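PDB 4O1N: staphylococcal superantigen-like 1 from Staphylococcus aureus, which probably acts as a secreted virulence factor that cleaves host proteins, including two types of collagen and the cytokines IL8, IL17A and interferon-gamma. Local coordinates for residues N117-E122 and T201-I206; S143-D148 and E192-S197. All blocks are in the same frame, centred on the assembly; numbering follows the deposited sequence.

Contact 1: N117-E122 and T201-I206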
ATOM      1  N   ASN A 117       6.935  -9.874 -11.898  1.00 31.06           N
ATOM      2  CA  ASN A 117       7.546 -11.044 -11.233  1.00 33.78           C
ATOM      3  C   ASN A 117       6.642 -11.682 -10.188  1.00 30.50           C
ATOM      4  O   ASN A 117       6.009 -10.982  -9.402  1.00 29.82           O
ATOM      5  CB  ASN A 117       8.912 -10.694 -10.620  1.00 36.58           C
ATOM      6  CG  ASN A 117       9.101  -9.193 -10.417  1.00 43.80           C
ATOM      7  OD1 ASN A 117       8.518  -8.606  -9.499  1.00 48.44           O
ATOM      8  ND2 ASN A 117       9.909  -8.554 -11.287  1.00 46.50           N
ATOM      9  N   THR A 118       6.583 -13.004 -10.177  1.00 29.17           N
ATOM     10  CA  THR A 118       5.950 -13.710  -9.063  1.00 30.72           C
ATOM     11  C   THR A 118       6.847 -13.863  -7.789  1.00 30.97           C
ATOM     12  O   THR A 118       8.049 -14.050  -7.894  1.00 32.38           O
ATOM     13  CB  THR A 118       5.454 -15.105  -9.522  1.00 30.95           C
ATOM     14  OG1 THR A 118       6.540 -15.890 -10.030  1.00 29.92           O
ATOM     15  CG2 THR A 118       4.385 -14.964 -10.593  1.00 30.52           C
ATOM     16  N   PRO A 119       6.271 -13.728  -6.587  1.00 33.42           N
ATOM     17  CA  PRO A 119       6.781 -14.403  -5.400  1.00 35.37           C
ATOM     18  C   PRO A 119       5.753 -15.385  -4.910  1.00 33.44           C
ATOM     19  O   PRO A 119       4.622 -15.384  -5.406  1.00 32.88           O
ATOM     20  CB  PRO A 119       6.925 -13.275  -4.374  1.00 35.92           C
ATOM     21  CG  PRO A 119       5.811 -12.375  -4.667  1.00 38.01           C
ATOM     22  CD  PRO A 119       5.481 -12.559  -6.166  1.00 39.89           C
ATOM     23  N   ILE A 120       6.155 -16.219  -3.956  1.00 31.58           N
ATOM     24  CA  ILE A 120       5.255 -17.186  -3.386  1.00 31.25           C
ATOM     25  C   ILE A 120       4.260 -16.480  -2.513  1.00 30.15           C
ATOM     26  O   ILE A 120       4.601 -15.566  -1.811  1.00 29.92           O
ATOM     27  CB  ILE A 120       6.005 -18.242  -2.569  1.00 33.46           C
ATOM     28  CG1 ILE A 120       6.764 -19.181  -3.508  1.00 32.69           C
ATOM     29  CG2 ILE A 120       5.041 -19.075  -1.722  1.00 35.36           C
ATOM     30  CD1 ILE A 120       7.846 -19.976  -2.830  1.00 33.29           C
ATOM     31  N   LEU A 121       3.011 -16.900  -2.591  1.00 30.33           N
ATOM     32  CA  LEU A 121       1.976 -16.369  -1.720  1.00 30.98           C
ATOM     33  C   LEU A 121       1.306 -17.559  -0.988  1.00 31.41           C
ATOM     34  O   LEU A 121       0.852 -18.520  -1.627  1.00 28.69           O
ATOM     35  CB  LEU A 121       0.949 -15.550  -2.514  1.00 28.97           C
ATOM     36  CG  LEU A 121      -0.270 -15.076  -1.727  1.00 29.49           C
ATOM     37  CD1 LEU A 121       0.104 -13.953  -0.766  1.00 29.86           C
ATOM     38  CD2 LEU A 121      -1.378 -14.621  -2.663  1.00 29.07           C
ATOM     39  N   GLU A 122       1.259 -17.468   0.342  1.00 30.42           N
ATOM     40  CA  GLU A 122       0.685 -18.492   1.166  1.00 32.13           C
ATOM     41  C   GLU A 122      -0.284 -17.855   2.147  1.00 31.76           C
ATOM     42  O   GLU A 122       0.063 -16.909   2.848  1.00 32.43           O
ATOM     43  CB  GLU A 122       1.804 -19.230   1.915  1.00 33.74           C
ATOM     44  CG  GLU A 122       1.351 -20.401   2.781  1.00 34.99           C
ATOM     45  CD  GLU A 122       2.493 -21.083   3.554  1.00 38.37           C
ATOM     46  OE1 GLU A 122       3.659 -20.608   3.495  1.00 39.12           O
ATOM     47  OE2 GLU A 122       2.225 -22.106   4.243  1.00 38.32           O
ATOM     48  N   THR A 201      10.991  -6.047  -6.973  1.00 35.41           N
ATOM     49  CA  THR A 201      11.693  -7.039  -7.746  1.00 34.40           C
ATOM     50  C   THR A 201      12.324  -8.105  -6.837  1.00 34.05           C
ATOM     51  O   THR A 201      12.740  -9.132  -7.321  1.00 36.07           O
ATOM     52  CB  THR A 201      12.811  -6.409  -8.644  1.00 34.91           C
ATOM     53  OG1 THR A 201      13.920  -5.941  -7.863  1.00 35.98           O
ATOM     54  CG2 THR A 201      12.298  -5.261  -9.445  1.00 35.49           C
ATOM     55  N   LYS A 202      12.377  -7.880  -5.531  1.00 34.97           N
ATOM     56  CA  LYS A 202      13.145  -8.755  -4.621  1.00 36.02           C
ATOM     57  C   LYS A 202      12.331  -9.274  -3.466  1.00 33.75           C
ATOM     58  O   LYS A 202      12.872  -9.477  -2.380  1.00 32.90           O
ATOM     59  CB  LYS A 202      14.342  -7.996  -4.050  1.00 38.53           C
ATOM     60  CG  LYS A 202      15.459  -7.835  -5.047  1.00 43.34           C
ATOM     61  CD  LYS A 202      16.608  -7.027  -4.502  1.00 47.97           C
ATOM     62  CE  LYS A 202      17.696  -6.909  -5.557  1.00 57.10           C
ATOM     63  NZ  LYS A 202      18.724  -5.909  -5.121  1.00 62.47           N
ATOM     64  N   ILE A 203      11.028  -9.444  -3.684  1.00 31.52           N
ATOM     65  CA  ILE A 203      10.127 -10.048  -2.691  1.00 28.27           C
ATOM     66  C   ILE A 203      10.083 -11.520  -2.971  1.00 26.82           C
ATOM     67  O   ILE A 203       9.712 -11.925  -4.026  1.00 23.53           O
ATOM     68  CB  ILE A 203       8.704  -9.506  -2.794  1.00 26.58           C
ATOM     69  CG1 ILE A 203       8.717  -8.012  -2.495  1.00 26.36           C
ATOM     70  CG2 ILE A 203       7.797 -10.257  -1.825  1.00 26.80           C
ATOM     71  CD1 ILE A 203       7.397  -7.300  -2.667  1.00 26.38           C
ATOM     72  N   ASN A 204      10.480 -12.316  -2.004  1.00 29.35           N
ATOM     73  CA  ASN A 204      10.618 -13.745  -2.211  1.00 30.35           C
ATOM     74  C   ASN A 204       9.348 -14.421  -1.827  1.00 30.26           C
ATOM     75  O   ASN A 204       8.901 -15.332  -2.516  1.00 31.27           O
ATOM     76  CB  ASN A 204      11.731 -14.287  -1.320  1.00 33.52           C
ATOM     77  CG  ASN A 204      11.922 -15.797  -1.456  1.00 34.64           C
ATOM     78  OD1 ASN A 204      12.407 -16.278  -2.477  1.00 39.43           O
ATOM     79  ND2 ASN A 204      11.559 -16.540  -0.423  1.00 33.15           N
ATOM     80  N   LYS A 205       8.777 -14.019  -0.696  1.00 29.23           N
ATOM     81  CA  LYS A 205       7.549 -14.653  -0.241  1.00 29.11           C
ATOM     82  C   LYS A 205       6.627 -13.722   0.561  1.00 27.75           C
ATOM     83  O   LYS A 205       7.073 -12.875   1.322  1.00 25.42           O
ATOM     84  CB  LYS A 205       7.893 -15.881   0.607  1.00 30.24           C
ATOM     85  CG  LYS A 205       6.681 -16.635   1.119  1.00 30.32           C
ATOM     86  CD  LYS A 205       7.080 -17.912   1.843  1.00 32.22           C
ATOM     87  CE  LYS A 205       5.829 -18.633   2.362  1.00 33.16           C
ATOM     88  NZ  LYS A 205       6.095 -20.065   2.610  1.00 33.55           N
ATOM     89  N   ILE A 206       5.327 -13.939   0.412  1.00 27.34           N
ATOM     90  CA  ILE A 206       4.354 -13.261   1.235  1.00 27.90           C
ATOM     91  C   ILE A 206       3.509 -14.283   1.927  1.00 27.32           C
ATOM     92  O   ILE A 206       2.902 -15.121   1.260  1.00 27.08           O
ATOM     93  CB  ILE A 206       3.445 -12.361   0.398  1.00 28.17           C
ATOM     94  CG1 ILE A 206       4.248 -11.163  -0.097  1.00 28.01           C
ATOM     95  CG2 ILE A 206       2.263 -11.875   1.234  1.00 28.19           C
ATOM     96  CD1 ILE A 206       3.612 -10.496  -1.276  1.00 28.72           C
TER

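Contact 2: S143-D148 and E192-S197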
ATOM      1  N   SER A 143       5.015   0.290  -2.208  1.00 23.03           N
ATOM      2  CA  SER A 143       4.766   0.822  -0.890  1.00 22.34           C
ATOM      3  C   SER A 143       4.049  -0.178   0.001  1.00 22.12           C
ATOM      4  O   SER A 143       3.270  -1.020  -0.476  1.00 21.05           O
ATOM      5  CB  SER A 143       3.949   2.112  -0.990  1.00 21.56           C
ATOM      6  OG  SER A 143       2.619   1.837  -1.311  1.00 20.94           O
ATOM      7  N   LEU A 144       4.322  -0.087   1.300  1.00 22.15           N
ATOM      8  CA  LEU A 144       3.636  -0.936   2.252  1.00 23.45           C
ATOM      9  C   LEU A 144       2.167  -0.590   2.279  1.00 24.83           C
ATOM     10  O   LEU A 144       1.327  -1.466   2.513  1.00 28.28           O
ATOM     11  CB  LEU A 144       4.218  -0.792   3.653  1.00 24.17           C
ATOM     12  CG  LEU A 144       5.697  -1.147   3.845  1.00 23.98           C
ATOM     13  CD1 LEU A 144       6.079  -0.928   5.280  1.00 24.38           C
ATOM     14  CD2 LEU A 144       6.022  -2.564   3.431  1.00 24.30           C
ATOM     15  N   LYS A 145       1.828   0.662   2.003  1.00 24.87           N
ATOM     16  CA  LYS A 145       0.422   1.004   1.889  1.00 25.05           C
ATOM     17  C   LYS A 145      -0.258   0.111   0.861  1.00 24.81           C
ATOM     18  O   LYS A 145      -1.337  -0.409   1.136  1.00 26.40           O
ATOM     19  CB  LYS A 145       0.233   2.472   1.524  1.00 24.79           C
ATOM     20  CG  LYS A 145      -1.209   2.931   1.374  1.00 24.84           C
ATOM     21  CD  LYS A 145      -1.273   4.359   0.851  1.00 25.57           C
ATOM     22  CE  LYS A 145      -2.651   5.015   1.009  1.00 24.98           C
ATOM     23  NZ  LYS A 145      -2.897   5.395   2.420  1.00 25.90           N
ATOM     24  N   GLU A 146       0.374  -0.076  -0.289  1.00 23.81           N
ATOM     25  CA  GLU A 146      -0.231  -0.838  -1.405  1.00 24.14           C
ATOM     26  C   GLU A 146      -0.284  -2.329  -1.094  1.00 25.22           C
ATOM     27  O   GLU A 146      -1.300  -3.004  -1.361  1.00 24.65           O
ATOM     28  CB  GLU A 146       0.560  -0.634  -2.723  1.00 23.57           C
ATOM     29  CG  GLU A 146       0.164  -1.628  -3.810  1.00 23.65           C
ATOM     30  CD  GLU A 146       0.653  -1.266  -5.210  1.00 23.47           C
ATOM     31  OE1 GLU A 146       1.248  -0.158  -5.433  1.00 21.52           O
ATOM     32  OE2 GLU A 146       0.416  -2.138  -6.089  1.00 23.68           O
ATOM     33  N   LEU A 147       0.825  -2.860  -0.570  1.00 25.79           N
ATOM     34  CA  LEU A 147       0.884  -4.285  -0.251  1.00 25.39           C
ATOM     35  C   LEU A 147      -0.088  -4.607   0.845  1.00 24.90           C
ATOM     36  O   LEU A 147      -0.829  -5.577   0.748  1.00 25.77           O
ATOM     37  CB  LEU A 147       2.284  -4.689   0.184  1.00 26.22           C
ATOM     38  CG  LEU A 147       3.278  -4.814  -0.964  1.00 26.04           C
ATOM     39  CD1 LEU A 147       4.696  -4.929  -0.441  1.00 27.68           C
ATOM     40  CD2 LEU A 147       2.944  -6.031  -1.784  1.00 26.82           C
ATOM     41  N   ASP A 148      -0.101  -3.780   1.883  1.00 24.63           N
ATOM     42  CA  ASP A 148      -1.060  -3.957   2.974  1.00 25.12           C
ATOM     43  C   ASP A 148      -2.507  -3.986   2.478  1.00 25.17           C
ATOM     44  O   ASP A 148      -3.258  -4.948   2.742  1.00 25.31           O
ATOM     45  CB  ASP A 148      -0.908  -2.854   4.008  1.00 25.13           C
ATOM     46  CG  ASP A 148      -1.947  -2.935   5.086  1.00 25.89           C
ATOM     47  OD1 ASP A 148      -2.055  -4.038   5.676  1.00 25.93           O
ATOM     48  OD2 ASP A 148      -2.661  -1.920   5.313  1.00 25.71           O
ATOM     49  N   GLU A 192       2.749   5.983   9.758  1.00 40.71           N
ATOM     50  CA  GLU A 192       4.151   6.293   9.453  1.00 41.39           C
ATOM     51  C   GLU A 192       4.776   5.275   8.506  1.00 36.02           C
ATOM     52  O   GLU A 192       5.813   5.525   7.906  1.00 32.29           O
ATOM     53  CB  GLU A 192       5.042   6.443  10.719  1.00 48.13           C
ATOM     54  CG  GLU A 192       4.469   5.965  12.054  1.00 52.42           C
ATOM     55  CD  GLU A 192       3.412   6.918  12.582  1.00 55.62           C
ATOM     56  OE1 GLU A 192       3.673   8.146  12.543  1.00 54.66           O
ATOM     57  OE2 GLU A 192       2.325   6.435  12.997  1.00 57.72           O
ATOM     58  N   ARG A 193       4.147   4.122   8.364  1.00 34.86           N
ATOM     59  CA  ARG A 193       4.637   3.108   7.413  1.00 34.87           C
ATOM     60  C   ARG A 193       4.016   3.172   5.993  1.00 32.58           C
ATOM     61  O   ARG A 193       4.496   2.497   5.047  1.00 32.59           O
ATOM     62  CB  ARG A 193       4.414   1.709   7.990  1.00 33.92           C
ATOM     63  CG  ARG A 193       5.115   1.457   9.316  1.00 34.61           C
ATOM     64  CD  ARG A 193       4.696   0.088   9.884  1.00 33.15           C
ATOM     65  NE  ARG A 193       5.459  -0.992   9.263  1.00 32.57           N
ATOM     66  CZ  ARG A 193       5.164  -2.285   9.355  1.00 30.82           C
ATOM     67  NH1 ARG A 193       4.094  -2.687  10.027  1.00 29.29           N
ATOM     68  NH2 ARG A 193       5.947  -3.177   8.759  1.00 30.24           N
ATOM     69  N   MET A 194       2.958   3.958   5.829  1.00 30.25           N
ATOM     70  CA  MET A 194       2.243   3.981   4.549  1.00 29.89           C
ATOM     71  C   MET A 194       3.070   4.580   3.422  1.00 30.11           C
ATOM     72  O   MET A 194       2.813   4.297   2.258  1.00 31.23           O
ATOM     73  CB  MET A 194       0.936   4.728   4.696  1.00 30.97           C
ATOM     74  CG  MET A 194      -0.061   4.007   5.581  1.00 31.71           C
ATOM     75  SD  MET A 194      -1.450   5.077   5.941  1.00 34.61           S
ATOM     76  CE  MET A 194      -2.478   3.985   6.913  1.00 32.80           C
ATOM     77  N   GLY A 195       4.068   5.393   3.767  1.00 29.92           N
ATOM     78  CA  GLY A 195       5.031   5.903   2.798  1.00 29.99           C
ATOM     79  C   GLY A 195       6.346   5.155   2.682  1.00 30.40           C
ATOM     80  O   GLY A 195       7.209   5.572   1.914  1.00 28.80           O
ATOM     81  N   GLU A 196       6.540   4.103   3.474  1.00 32.99           N
ATOM     82  CA  GLU A 196       7.735   3.277   3.350  1.00 35.31           C
ATOM     83  C   GLU A 196       7.557   2.439   2.108  1.00 32.55           C
ATOM     84  O   GLU A 196       6.428   2.082   1.721  1.00 30.16           O
ATOM     85  CB  GLU A 196       7.938   2.347   4.557  1.00 41.94           C
ATOM     86  CG  GLU A 196       8.199   3.022   5.895  1.00 49.25           C
ATOM     87  CD  GLU A 196       9.318   4.058   5.852  1.00 58.98           C
ATOM     88  OE1 GLU A 196      10.513   3.656   5.809  1.00 63.59           O
ATOM     89  OE2 GLU A 196       8.998   5.286   5.865  1.00 64.52           O
ATOM     90  N   SER A 197       8.671   2.127   1.472  1.00 31.64           N
ATOM     91  CA  SER A 197       8.636   1.309   0.261  1.00 31.75           C
ATOM     92  C   SER A 197       9.748   0.293   0.244  1.00 31.31           C
ATOM     93  O   SER A 197      10.785   0.484   0.890  1.00 32.19           O
ATOM     94  CB  SER A 197       8.765   2.195  -0.969  1.00 32.21           C
ATOM     95  OG  SER A 197      10.135   2.538  -1.237  1.00 30.30           O
TER

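Contact 1: N117-E122 and T201-I206
The carboxylate oxygen OE1 of Glu122 meets NZ of Lys205 at 2.6 Å in a salt bridge, approached nearly in line with its C-O bond. Both side chains are stretched out. Lys205 has CG anti to its backbone N (chi1 -179°) and runs on extended, past the side chain of Ile120, to reach the acid. CG of Lys205 lies 4.1 Å from CB of Ile120 on the way. The other carboxylate oxygen of Glu122 lies close to OD1 of Asp129. The lysine charge probably eases this meeting of two acids.

The backbones of 120-122 and 203-206 run parallel, their directions 14° apart. These are the two parallel neighbours inside the mixed five-stranded sheet of the beta-grasp domain. N of Ile120 donates to O of Asn204 at 3.2 Å. O of Ile120 then accepts from N of Ile206 at 2.8 Å, and N of Glu122 donates to O of Ile206 at 3.0 Å. Weaker CA-H...O contacts join CA of Lys205 to O of Ile120 and CA of Leu121 to O of Ile206. A classic beta bulge at Asn204 and Lys205, both facing Thr174, interrupts the regular pairing of 203-206 with strand 171-175.

Leu121 and Ile206 point to the face of the sheet that carries helix 144-159, where both touch Leu151. The branch CD1 of Leu121 bears on CG2 of Ile206 at 3.6 Å, the two side chains crossing at a slant. Before the strand, Pro119 lies alongside Ile203, its CB 4.0 Å from CG2 of Ile203. On the other face, Ile120 sits with Lys205.

Contact 2: S143-D148 and E192-S197
The start of helix 144-159, the long helix of the beta-grasp domain, meets a type I beta turn from Arg193 to Glu196. N of Leu144, in the first turn of the helix, donates to O of Glu196 at 3.1 Å. The donor sits 28° out of the carbonyl plane. The same oxygen has a CA-H...O contact with CA of Ser143. Ser143 also pairs with Ser197 as an antiparallel, non-hydrogen-bonded bridge. It ends the short strand 141-143 and holds the N-cap position of the helix. With chi1 at 74°, its OG is turned back over the helix start and accepts from N of Glu146 at 3.1 Å. This capping bond and the bond to Glu196 together satisfy two amides at the helix start.

Leu144 packs against the turn where Arg193 and Glu196 come together. Its CB is 3.6 Å from O of Arg193, which itself closes the turn by accepting from N of Glu196. CD1 of Leu144 reaches CB of Glu196 at 3.8 Å and NE of Arg193 at 4.0 Å, meeting the guanidinium obliquely. The bend of Arg193 at its third torsion (chi3 81°) brings the guanidinium back toward CD1 of Leu144. NH2 of Arg193 bonds to O of Thr182 and to a glycerol, probably from the crystallisation liquor, while OE2 of Glu196 bonds to OG of Ser70.

Lys145 packs on Met194 of the same turn. Its CB comes to 3.2 Å from O of Met194, and the two side chains slant across each other. The lysine chain bends at its end, leaving NZ 3.8 Å from SD of Met194. NZ bonds to O of Ile101, which Met194 touches too, so both the helix start and the turn pack on strand 98-106 of the OB-fold domain.

Both contacts belong to the beta-grasp domain, and along the chain contact 2 is nested within the loop closed by contact 1. Their centres lie about 16 Å apart. They touch where CD1 of Ile203 meets CD1 of Leu147 at 4.2 Å. Both are partly buried. Contact 1 includes exposed residues, such as Thr201 at its loop end; none of the touching residues of contact 2 is exposed. Contact 1 joins two strands by regular backbone bonds, with a salt bridge and apolar packing. Contact 2, beside the OB-fold domain, has one backbone bond and close carbonyl packing. Helix 144-159 belongs to both: its start makes contact 2, and its later residue Leu151 packs on Leu121 and Ile206 of contact 1.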